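Local atomic coordinates of conserved protein (Methanothermobacter thermautotrophicus, PDB entry 1I36), a protein that is of unknown function but binds NADP in a Rossmann-type domain and structurally resembles 3-hydroxyacid dehydrogenases, so it may be an oxidoreductase. Residues I83-N88 with V108-M113; I90-V95 with Q227-E232; V169-W174 with I243-K248. The protein carries 1 engineered substitution. All blocks are in the same frame, centred on the assembly; numbering follows the deposited sequence.

Contact 1: I83-N88 with V108-M113; sequences IYVDIN and VDAAIM. With NAP (NADP nicotinamide-adenine-dinucleotide phosphate), chain C.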
loop_
_atom_site.group_PDB
_atom_site.type_symbol
_atom_site.label_atom_id
_atom_site.label_comp_id
_atom_site.label_asym_id
_atom_site.label_seq_id
_atom_site.Cartn_x
_atom_site.Cartn_y
_atom_site.Cartn_z
ATOM N N ILE A 83 -22.974 13.508 28.291
ATOM C CA ILE A 83 -22.146 13.321 27.097
ATOM C C ILE A 83 -22.987 12.770 25.939
ATOM O O ILE A 83 -23.814 11.879 26.107
ATOM C CB ILE A 83 -20.982 12.364 27.395
ATOM C CG1 ILE A 83 -19.990 13.082 28.293
ATOM C CG2 ILE A 83 -20.245 11.961 26.134
ATOM C CD1 ILE A 83 -19.114 12.131 28.977
ATOM N N TYR A 84 -22.795 13.374 24.780
ATOM C CA TYR A 84 -23.485 12.984 23.550
ATOM C C TYR A 84 -22.404 12.340 22.647
ATOM O O TYR A 84 -21.403 12.970 22.300
ATOM C CB TYR A 84 -24.057 14.230 22.878
ATOM C CG TYR A 84 -24.908 13.907 21.661
ATOM C CD1 TYR A 84 -24.333 13.870 20.379
ATOM C CD2 TYR A 84 -26.270 13.711 21.783
ATOM C CE1 TYR A 84 -25.111 13.664 19.244
ATOM C CE2 TYR A 84 -27.066 13.500 20.669
ATOM C CZ TYR A 84 -26.477 13.482 19.396
ATOM O OH TYR A 84 -27.262 13.297 18.303
ATOM N N VAL A 85 -22.591 11.060 22.372
ATOM C CA VAL A 85 -21.667 10.260 21.579
ATOM C C VAL A 85 -22.229 10.013 20.191
ATOM O O VAL A 85 -23.227 9.327 20.029
ATOM C CB VAL A 85 -21.413 8.923 22.287
ATOM C CG1 VAL A 85 -20.312 8.142 21.588
ATOM C CG2 VAL A 85 -21.010 9.198 23.754
ATOM N N ASP A 86 -21.616 10.631 19.197
ATOM C CA ASP A 86 -22.078 10.464 17.830
ATOM C C ASP A 86 -21.232 9.367 17.162
ATOM O O ASP A 86 -20.017 9.509 16.990
ATOM C CB ASP A 86 -22.008 11.785 17.062
ATOM C CG ASP A 86 -22.708 11.693 15.696
ATOM O OD1 ASP A 86 -22.320 10.846 14.867
ATOM O OD2 ASP A 86 -23.655 12.449 15.451
ATOM N N ILE A 87 -21.907 8.299 16.754
ATOM C CA ILE A 87 -21.213 7.177 16.151
ATOM C C ILE A 87 -21.628 6.983 14.690
ATOM O O ILE A 87 -21.291 5.993 14.064
ATOM C CB ILE A 87 -21.414 5.900 17.020
ATOM C CG1 ILE A 87 -20.273 4.912 16.812
ATOM C CG2 ILE A 87 -22.787 5.259 16.748
ATOM C CD1 ILE A 87 -20.203 3.840 17.938
ATOM N N ASN A 88 -22.237 8.012 14.114
ATOM C CA ASN A 88 -22.685 7.935 12.728
ATOM C C ASN A 88 -21.562 8.100 11.696
ATOM O O ASN A 88 -20.560 8.780 11.934
ATOM C CB ASN A 88 -23.786 8.953 12.462
ATOM C CG ASN A 88 -24.958 8.804 13.413
ATOM O OD1 ASN A 88 -25.694 7.831 13.353
ATOM N ND2 ASN A 88 -25.112 9.765 14.317
ATOM N N VAL A 108 -18.735 13.674 22.034
ATOM C CA VAL A 108 -17.684 12.696 21.750
ATOM C C VAL A 108 -17.858 12.140 20.344
ATOM O O VAL A 108 -18.951 11.707 19.975
ATOM C CB VAL A 108 -17.753 11.505 22.755
ATOM C CG1 VAL A 108 -16.681 10.428 22.388
ATOM C CG2 VAL A 108 -17.440 12.039 24.189
ATOM N N ASP A 109 -16.792 12.202 19.547
ATOM C CA ASP A 109 -16.820 11.658 18.168
ATOM C C ASP A 109 -16.364 10.195 18.348
ATOM O O ASP A 109 -15.219 9.976 18.711
ATOM C CB ASP A 109 -15.791 12.440 17.343
ATOM C CG ASP A 109 -15.607 11.905 15.942
ATOM O OD1 ASP A 109 -16.385 11.021 15.507
ATOM O OD2 ASP A 109 -14.662 12.373 15.276
ATOM N N ALA A 110 -17.265 9.216 18.213
ATOM C CA ALA A 110 -16.843 7.805 18.336
ATOM C C ALA A 110 -16.813 7.259 16.907
ATOM O O ALA A 110 -17.674 7.599 16.117
ATOM C CB ALA A 110 -17.862 7.016 19.174
ATOM N N ALA A 111 -15.852 6.398 16.581
ATOM C CA ALA A 111 -15.779 5.822 15.230
ATOM C C ALA A 111 -15.534 4.318 15.370
ATOM O O ALA A 111 -14.571 3.890 16.028
ATOM C CB ALA A 111 -14.639 6.477 14.418
ATOM N N ILE A 112 -16.407 3.542 14.740
ATOM C CA ILE A 112 -16.352 2.085 14.755
ATOM C C ILE A 112 -15.254 1.683 13.765
ATOM O O ILE A 112 -15.302 2.057 12.592
ATOM C CB ILE A 112 -17.714 1.490 14.338
ATOM C CG1 ILE A 112 -18.730 1.763 15.462
ATOM C CG2 ILE A 112 -17.597 -0.043 14.146
ATOM C CD1 ILE A 112 -20.185 1.349 15.137
ATOM N N MET A 113 -14.253 0.969 14.267
ATOM C CA MET A 113 -13.091 0.562 13.474
ATOM C C MET A 113 -13.125 -0.884 12.994
ATOM O O MET A 113 -12.103 -1.562 12.986
ATOM C CB MET A 113 -11.817 0.794 14.304
ATOM C CG MET A 113 -11.598 2.251 14.691
ATOM S SD MET A 113 -11.529 3.228 13.220
ATOM C CE MET A 113 -9.899 2.933 12.662
HETATM P PA NAP C . -29.793 0.800 11.025
HETATM O O1A NAP C . -29.690 1.675 9.872
HETATM O O2A NAP C . -29.216 -0.470 11.417
HETATM O O5B NAP C . -30.253 1.661 12.380
HETATM C C5B NAP C . -30.509 3.180 12.520
HETATM C C4B NAP C . -31.789 3.094 13.209
HETATM O O4B NAP C . -31.959 4.690 13.419
HETATM C C3B NAP C . -32.933 3.156 12.740
HETATM O O3B NAP C . -33.107 2.083 13.565
HETATM C C2B NAP C . -34.153 3.989 12.682
HETATM O O2B NAP C . -35.339 3.872 13.087
HETATM C C1B NAP C . -33.399 4.993 13.319
HETATM N N9A NAP C . -33.656 6.327 12.741
HETATM C C8A NAP C . -33.743 6.907 11.471
HETATM N N7A NAP C . -34.080 8.176 11.538
HETATM C C5A NAP C . -34.218 8.460 12.883
HETATM C C6A NAP C . -34.568 9.648 13.604
HETATM N N6A NAP C . -34.849 10.795 12.982
HETATM N N1A NAP C . -34.614 9.583 14.990
HETATM C C2A NAP C . -34.337 8.417 15.642
HETATM N N3A NAP C . -34.008 7.262 15.031
HETATM C C4A NAP C . -33.958 7.355 13.635
HETATM O O3 NAP C . -28.253 1.433 11.128
HETATM P PN NAP C . -26.816 0.953 11.900
HETATM O O1N NAP C . -26.163 -0.113 11.068
HETATM O O2N NAP C . -27.269 0.620 13.255
HETATM O O5D NAP C . -25.802 2.159 12.053
HETATM C C5D NAP C . -26.130 3.333 12.840
HETATM C C4D NAP C . -25.070 4.388 12.580
HETATM O O4D NAP C . -23.687 3.986 12.819
HETATM C C3D NAP C . -25.051 4.936 11.131
HETATM O O3D NAP C . -24.826 6.376 11.008
HETATM C C2D NAP C . -23.975 4.176 10.432
HETATM O O2D NAP C . -23.436 4.851 9.333
HETATM C C1D NAP C . -22.973 3.923 11.580
HETATM N N1N NAP C . -22.132 2.729 11.400
HETATM C C2N NAP C . -22.720 1.462 11.286
HETATM C C3N NAP C . -21.809 0.363 11.126
HETATM C C7N NAP C . -22.282 -1.006 11.001
HETATM O O7N NAP C . -21.478 -1.949 10.872
HETATM N N7N NAP C . -23.605 -1.312 11.025
HETATM C C4N NAP C . -20.419 0.611 11.097
HETATM C C5N NAP C . -19.877 1.846 11.206
HETATM C C6N NAP C . -20.732 2.905 11.361
HETATM P P2B NAP C . -36.356 3.283 11.910
HETATM O O1X NAP C . -36.070 1.828 11.670
HETATM O O2X NAP C . -37.618 3.527 12.556
HETATM O O3X NAP C . -36.059 4.036 10.709
HETATM O O HOH W 1 -18.642 5.009 13.241
HETATM O O HOH W 2 -18.117 8.020 13.188
#

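Contact 2: I90-V95 with Q227-E232; sequences ISPETV and QDMLAE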
loop_
_atom_site.group_PDB
_atom_site.type_symbol
_atom_site.label_atom_id
_atom_site.label_comp_id
_atom_site.label_asym_id
_atom_site.label_seq_id
_atom_site.Cartn_x
_atom_site.Cartn_y
_atom_site.Cartn_z
ATOM N N ILE A 90 -20.433 10.015 9.307
ATOM C CA ILE A 90 -20.501 11.333 8.709
ATOM C C ILE A 90 -19.089 11.912 8.625
ATOM O O ILE A 90 -18.180 11.475 9.318
ATOM C CB ILE A 90 -21.437 12.300 9.505
ATOM C CG1 ILE A 90 -21.125 12.254 11.020
ATOM C CG2 ILE A 90 -22.899 11.902 9.259
ATOM C CD1 ILE A 90 -21.909 13.318 11.855
ATOM N N SER A 91 -18.911 12.907 7.777
ATOM C CA SER A 91 -17.589 13.494 7.585
ATOM C C SER A 91 -17.097 14.204 8.831
ATOM O O SER A 91 -17.916 14.658 9.670
ATOM C CB SER A 91 -17.621 14.476 6.416
ATOM O OG SER A 91 -18.241 15.717 6.791
ATOM N N PRO A 92 -15.765 14.367 8.948
ATOM C CA PRO A 92 -15.231 15.050 10.131
ATOM C C PRO A 92 -15.823 16.444 10.310
ATOM O O PRO A 92 -16.087 16.845 11.429
ATOM C CB PRO A 92 -13.736 15.100 9.853
ATOM C CG PRO A 92 -13.486 13.732 9.194
ATOM C CD PRO A 92 -14.688 13.668 8.198
ATOM N N GLU A 93 -16.056 17.167 9.217
ATOM C CA GLU A 93 -16.633 18.521 9.352
ATOM C C GLU A 93 -18.096 18.430 9.815
ATOM O O GLU A 93 -18.535 19.253 10.610
ATOM C CB GLU A 93 -16.516 19.350 8.073
ATOM C CG GLU A 93 -16.840 20.849 8.252
ATOM C CD GLU A 93 -15.976 21.567 9.323
ATOM O OE1 GLU A 93 -16.513 22.368 10.088
ATOM O OE2 GLU A 93 -14.760 21.370 9.398
ATOM N N THR A 94 -18.833 17.412 9.361
ATOM C CA THR A 94 -20.227 17.233 9.808
ATOM C C THR A 94 -20.249 16.939 11.319
ATOM O O THR A 94 -21.142 17.426 12.057
ATOM C CB THR A 94 -20.933 16.116 8.982
ATOM O OG1 THR A 94 -20.719 16.381 7.603
ATOM C CG2 THR A 94 -22.466 16.132 9.201
ATOM N N VAL A 95 -19.258 16.167 11.791
ATOM C CA VAL A 95 -19.124 15.841 13.210
ATOM C C VAL A 95 -18.888 17.147 14.020
ATOM O O VAL A 95 -19.526 17.378 15.062
ATOM C CB VAL A 95 -17.898 14.871 13.445
ATOM C CG1 VAL A 95 -17.718 14.566 14.930
ATOM C CG2 VAL A 95 -18.147 13.515 12.717
ATOM N N GLN A 227 -13.339 10.501 -0.764
ATOM C CA GLN A 227 -12.883 11.615 -1.559
ATOM C C GLN A 227 -13.440 12.920 -0.963
ATOM O O GLN A 227 -12.701 13.878 -0.772
ATOM C CB GLN A 227 -13.359 11.419 -3.007
ATOM C CG GLN A 227 -13.381 12.674 -3.900
ATOM C CD GLN A 227 -12.018 13.289 -4.138
ATOM O OE1 GLN A 227 -11.073 12.601 -4.499
ATOM N NE2 GLN A 227 -11.921 14.610 -3.967
ATOM N N ASP A 228 -14.742 12.944 -0.676
ATOM C CA ASP A 228 -15.346 14.155 -0.092
ATOM C C ASP A 228 -14.724 14.486 1.271
ATOM O O ASP A 228 -14.352 15.638 1.520
ATOM C CB ASP A 228 -16.872 14.012 -0.008
ATOM C CG ASP A 228 -17.529 14.124 -1.380
ATOM O OD1 ASP A 228 -16.861 14.609 -2.316
ATOM O OD2 ASP A 228 -18.696 13.708 -1.546
ATOM N N MET A 229 -14.492 13.466 2.102
ATOM C CA MET A 229 -13.895 13.688 3.412
ATOM C C MET A 229 -12.477 14.235 3.299
ATOM O O MET A 229 -12.134 15.216 3.962
ATOM C CB MET A 229 -13.978 12.425 4.278
ATOM C CG MET A 229 -15.453 12.014 4.625
ATOM S SD MET A 229 -15.661 10.584 5.757
ATOM C CE MET A 229 -17.493 10.182 5.567
ATOM N N LEU A 230 -11.655 13.644 2.426
ATOM C CA LEU A 230 -10.308 14.133 2.223
ATOM C C LEU A 230 -10.323 15.578 1.721
ATOM O O LEU A 230 -9.432 16.356 2.054
ATOM C CB LEU A 230 -9.563 13.268 1.198
ATOM C CG LEU A 230 -8.828 12.037 1.691
ATOM C CD1 LEU A 230 -8.154 11.383 0.466
ATOM C CD2 LEU A 230 -7.765 12.471 2.751
ATOM N N ALA A 231 -11.322 15.927 0.915
ATOM C CA ALA A 231 -11.455 17.291 0.375
ATOM C C ALA A 231 -11.689 18.399 1.423
ATOM O O ALA A 231 -11.485 19.575 1.139
ATOM C CB ALA A 231 -12.563 17.339 -0.687
ATOM N N GLU A 232 -12.148 18.021 2.612
ATOM C CA GLU A 232 -12.373 18.977 3.685
ATOM C C GLU A 232 -11.023 19.405 4.245
ATOM O O GLU A 232 -10.902 20.471 4.845
ATOM C CB GLU A 232 -13.205 18.325 4.813
ATOM C CG GLU A 232 -14.629 17.955 4.378
ATOM C CD GLU A 232 -15.489 17.283 5.448
ATOM O OE1 GLU A 232 -14.958 16.797 6.485
ATOM O OE2 GLU A 232 -16.736 17.248 5.247
#

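Contact 3: V169-W174 with I243-K248; sequences VSALLW and IRIFDK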
loop_
_atom_site.group_PDB
_atom_site.type_symbol
_atom_site.label_atom_id
_atom_site.label_comp_id
_atom_site.label_asym_id
_atom_site.label_seq_id
_atom_site.Cartn_x
_atom_site.Cartn_y
_atom_site.Cartn_z
ATOM N N VAL A 169 -4.645 0.848 -1.549
ATOM C CA VAL A 169 -3.733 -0.296 -1.702
ATOM C C VAL A 169 -4.430 -1.432 -2.469
ATOM O O VAL A 169 -3.803 -2.112 -3.299
ATOM C CB VAL A 169 -3.257 -0.802 -0.313
ATOM C CG1 VAL A 169 -2.528 -2.149 -0.429
ATOM C CG2 VAL A 169 -2.344 0.246 0.325
ATOM N N SER A 170 -5.710 -1.668 -2.171
ATOM C CA SER A 170 -6.493 -2.701 -2.878
ATOM C C SER A 170 -6.563 -2.392 -4.366
ATOM O O SER A 170 -6.465 -3.297 -5.212
ATOM C CB SER A 170 -7.933 -2.772 -2.342
ATOM O OG SER A 170 -7.919 -3.372 -1.062
ATOM N N ALA A 171 -6.771 -1.123 -4.698
ATOM C CA ALA A 171 -6.836 -0.729 -6.098
ATOM C C ALA A 171 -5.462 -0.859 -6.783
ATOM O O ALA A 171 -5.383 -1.231 -7.962
ATOM C CB ALA A 171 -7.330 0.694 -6.217
ATOM N N LEU A 172 -4.409 -0.457 -6.072
ATOM C CA LEU A 172 -3.042 -0.517 -6.603
ATOM C C LEU A 172 -2.662 -1.980 -6.831
ATOM O O LEU A 172 -2.080 -2.339 -7.870
ATOM C CB LEU A 172 -2.045 0.130 -5.636
ATOM C CG LEU A 172 -2.117 1.650 -5.463
ATOM C CD1 LEU A 172 -1.331 2.077 -4.212
ATOM C CD2 LEU A 172 -1.561 2.387 -6.712
ATOM N N LEU A 173 -3.042 -2.825 -5.883
ATOM C CA LEU A 173 -2.752 -4.248 -5.985
ATOM C C LEU A 173 -3.453 -4.841 -7.193
ATOM O O LEU A 173 -2.834 -5.547 -7.999
ATOM C CB LEU A 173 -3.214 -4.984 -4.754
ATOM C CG LEU A 173 -2.851 -6.466 -4.800
ATOM C CD1 LEU A 173 -1.327 -6.624 -4.619
ATOM C CD2 LEU A 173 -3.594 -7.197 -3.694
ATOM N N TRP A 174 -4.745 -4.559 -7.309
ATOM C CA TRP A 174 -5.538 -5.063 -8.422
ATOM C C TRP A 174 -4.968 -4.676 -9.778
ATOM O O TRP A 174 -4.834 -5.525 -10.658
ATOM C CB TRP A 174 -6.992 -4.581 -8.330
ATOM C CG TRP A 174 -7.831 -5.146 -9.449
ATOM C CD1 TRP A 174 -8.481 -6.351 -9.470
ATOM C CD2 TRP A 174 -8.063 -4.543 -10.712
ATOM N NE1 TRP A 174 -9.108 -6.524 -10.685
ATOM C CE2 TRP A 174 -8.865 -5.429 -11.462
ATOM C CE3 TRP A 174 -7.682 -3.333 -11.287
ATOM C CZ2 TRP A 174 -9.282 -5.141 -12.747
ATOM C CZ3 TRP A 174 -8.100 -3.048 -12.570
ATOM C CH2 TRP A 174 -8.888 -3.942 -13.282
ATOM N N ILE A 243 -11.016 5.592 -7.599
ATOM C CA ILE A 243 -12.449 5.517 -7.930
ATOM C C ILE A 243 -12.617 4.884 -9.323
ATOM O O ILE A 243 -13.480 4.035 -9.523
ATOM C CB ILE A 243 -13.124 6.932 -7.865
ATOM C CG1 ILE A 243 -13.747 7.183 -6.484
ATOM C CG2 ILE A 243 -14.219 7.079 -8.913
ATOM C CD1 ILE A 243 -14.361 8.596 -6.348
ATOM N N ARG A 244 -11.763 5.266 -10.266
ATOM C CA ARG A 244 -11.827 4.689 -11.609
ATOM C C ARG A 244 -11.637 3.161 -11.581
ATOM O O ARG A 244 -12.319 2.442 -12.320
ATOM C CB ARG A 244 -10.812 5.346 -12.534
ATOM C CG ARG A 244 -11.081 6.824 -12.785
ATOM C CD ARG A 244 -10.269 7.343 -13.952
ATOM N NE ARG A 244 -10.606 6.569 -15.139
ATOM C CZ ARG A 244 -9.796 6.345 -16.171
ATOM N NH1 ARG A 244 -8.566 6.855 -16.196
ATOM N NH2 ARG A 244 -10.197 5.525 -17.141
ATOM N N ILE A 245 -10.760 2.658 -10.701
ATOM C CA ILE A 245 -10.539 1.212 -10.586
ATOM C C ILE A 245 -11.797 0.544 -10.016
ATOM O O ILE A 245 -12.258 -0.486 -10.529
ATOM C CB ILE A 245 -9.327 0.858 -9.659
ATOM C CG1 ILE A 245 -7.995 1.291 -10.292
ATOM C CG2 ILE A 245 -9.323 -0.623 -9.328
ATOM C CD1 ILE A 245 -7.594 0.514 -11.522
ATOM N N PHE A 246 -12.340 1.099 -8.936
ATOM C CA PHE A 246 -13.535 0.501 -8.351
ATOM C C PHE A 246 -14.726 0.572 -9.298
ATOM O O PHE A 246 -15.598 -0.301 -9.274
ATOM C CB PHE A 246 -13.835 1.087 -6.980
ATOM C CG PHE A 246 -12.984 0.494 -5.896
ATOM C CD1 PHE A 246 -12.044 1.260 -5.229
ATOM C CD2 PHE A 246 -13.074 -0.869 -5.599
ATOM C CE1 PHE A 246 -11.194 0.685 -4.280
ATOM C CE2 PHE A 246 -12.230 -1.452 -4.657
ATOM C CZ PHE A 246 -11.282 -0.659 -3.997
ATOM N N ASP A 247 -14.705 1.567 -10.179
ATOM C CA ASP A 247 -15.734 1.745 -11.194
ATOM C C ASP A 247 -15.676 0.482 -12.088
ATOM O O ASP A 247 -16.698 -0.136 -12.377
ATOM C CB ASP A 247 -15.424 3.017 -12.002
ATOM C CG ASP A 247 -16.587 3.476 -12.868
ATOM O OD1 ASP A 247 -17.745 3.418 -12.403
ATOM O OD2 ASP A 247 -16.340 3.924 -14.013
ATOM N N LYS A 248 -14.463 0.055 -12.435
ATOM C CA LYS A 248 -14.261 -1.138 -13.253
ATOM C C LYS A 248 -14.664 -2.419 -12.530
ATOM O O LYS A 248 -15.342 -3.269 -13.098
ATOM C CB LYS A 248 -12.796 -1.280 -13.648
ATOM C CG LYS A 248 -12.271 -0.243 -14.590
ATOM C CD LYS A 248 -10.823 -0.565 -14.920
ATOM C CE LYS A 248 -10.303 0.355 -15.981
ATOM N NZ LYS A 248 -8.931 -0.026 -16.367
#

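Contact 1: I83-N88 with V108-M113
Tyr84, Asp86, Val108 and Ala110 carry the backbone ladder between the parallel strands 83-86 and 106-112, the two strands of a beta-alpha-beta unit of the Rossmann-type sheet, with helix 92-101 as the crossover. The carbonyl O of Tyr84 takes the N-H of Val108 at 2.8 Å, Val108 O takes the N-H of Asp86 at 3.0 Å, and Asp86 O takes the N-H of Ala110. The short strand axes diverge by 33°, and past Ala110 water replaces the direct bonds: one molecule donates to Ile87 O and accepts from Ile112 N, while a second lies between Asn88 O and Ala110 O.

Apolar side chains fill one face. The side chains of Val85 and Val108 run alongside each other, and CG1 of Val85, anti to its own backbone N (chi1 -172°), reaches CB of Ala110 at 3.6 Å. Phe135 of helix 132-136 packs over all three. Further along, Ile87 meets Ile112 branch to branch, with Ile87 CD1 3.6 Å from Ile112 CG1.

The acids sit on the other face. Asp86 OD1 accepts from the backbone N of Asn88 at 2.9 Å, on its anti side and 32° out of the carboxylate plane, which makes an Asx turn; weak bonds from Asn88 ND2 to both carboxylate oxygens add to it. Asp109 turns instead to Ser156.

NADP lies at the C-terminal ends of the strands. Its ribose hydroxyl O3D donates to Asn88 OD1 at 2.9 Å, and CB of Ile112 packs 3.8 Å from nicotinamide atom C5N. Asp86 thus holds the turn through Asn88 N and, with Ser62, probably steadies the amide whose oxygen faces the ribose, while Ile112 offers the nicotinamide an apolar surface.

Contact 2: I90-V95 with Q227-E232
Met229 lays its extended side chain along Ser91 and across CD of Pro92, with CG 3.7 Å from Ser91 CB and 4.0 Å from Pro92 CD. The thioether runs on past Ser91 CA, and the terminal CE ends beside the Ile90-Ser91 peptide, 3.9 Å from Ile90 C. Proline and methionine cross at about a right angle. Asn89 and Met160 of helix 154-182 also touch this methionine.

Beside it, Glu232 reaches the start of helix 92-101 with both carboxylate oxygens. Its chain is fully extended beyond CG (chi2 179°), which carries the carboxylate across to the first turn. OE2 accepts from Ser91 OG at 2.6 Å through its syn lone pair; OE1 accepts from the backbone N of Glu93 at 3.0 Å, also on the syn side but 35° out of the carboxylate plane. Gripping two donors at once fixes the carboxylate's rotation, and its negative charge should be favoured by the partial positive charge at this helix end. Glu93 turns its own carboxylate aside, into a salt bridge with Arg96.

Ser91 serves both partners. With chi1 at 77°, OG sits between its backbone N and carbonyl carbon, where it accepts from Thr94 N at 3.1 Å while giving its proton to Glu232. Helix 92-101 therefore starts with an N-cap serine followed by a proline in the first turn, with a distant glutamate accepting from Glu93 N. The arrangement is an interdomain seam, joining a helix of the Rossmann-type domain to the end of helix 216-231 in the all-helical part.

Contact 3: V169-W174 with I243-K248
Ile245 is the centre of this helix pair, packed against Ala171 and Trp174. Its CG2 branch lies 3.9 Å from Ala171 CB and 3.7 Å from Trp174 CE3, and CD1 comes equally near Trp174 CZ3. The isoleucine approaches the benzo part of the indole obliquely: chi1 of -68° puts CG1 beside the backbone N and leaves CG2 anti to it, and chi2 of -68° turns CD1 toward the ring.

On one flank of Ile245, Phe246 reaches back from its own helix so that the far end of its ring meets helix 154-182, with CE1 4.3 Å from Ala171 CB and CZ 4.3 Å from Ser170 CB. On the other, Lys248 stretches its methylenes past the indole, CD lying 4.2 Å from Trp174 CH2. The ammonium group goes on to a weak hydrogen bond with Asp235 O of the second subunit.

The next shell sets these groups in place. Trp174 NE1 donates to Gln261 O, which ties the indole to the C-terminal tail, and Leu209 of helix 202-214 packs on the same side chain. Phe246 rests on Arg219 and Met223 of helix 216-231. Ser170 OG is hydrogen-bonded within its own helix, to Thr166 O.

Behind these side chains the short axes pass 9.6 Å apart at 66°, with Ala171 the small residue where the backbones come nearest. This is core packing of the all-helical part, consistent with a 6PGD_C-type domain. Van der Waals contact joins helices 154-182 and 238-249, and the polar ends find partners elsewhere: Trp174 NE1 in the C-terminal tail, and Lys248 NZ, weakly, across the dimer.

The three contacts run from the cofactor outward into the helical part of the subunit. Contact 1 borders the nicotinamide riboside half of NADP through Asn88 and Ile112, and contact 2 begins two residues after Asn88, its Ile90 side chain about 6 Å from the cofactor. Their centres are about 15 Å apart and they touch directly, Asp109 CG lying 3.5 Å from Val95 CG1, because helix 92-101 is the crossover between the strands of contact 1. Contact 3 is remote from the pocket, its centre about 30 Å from that of contact 1 and about 21 Å from that of contact 2; the successive helices 216-231 and 238-249 connect it to contact 2.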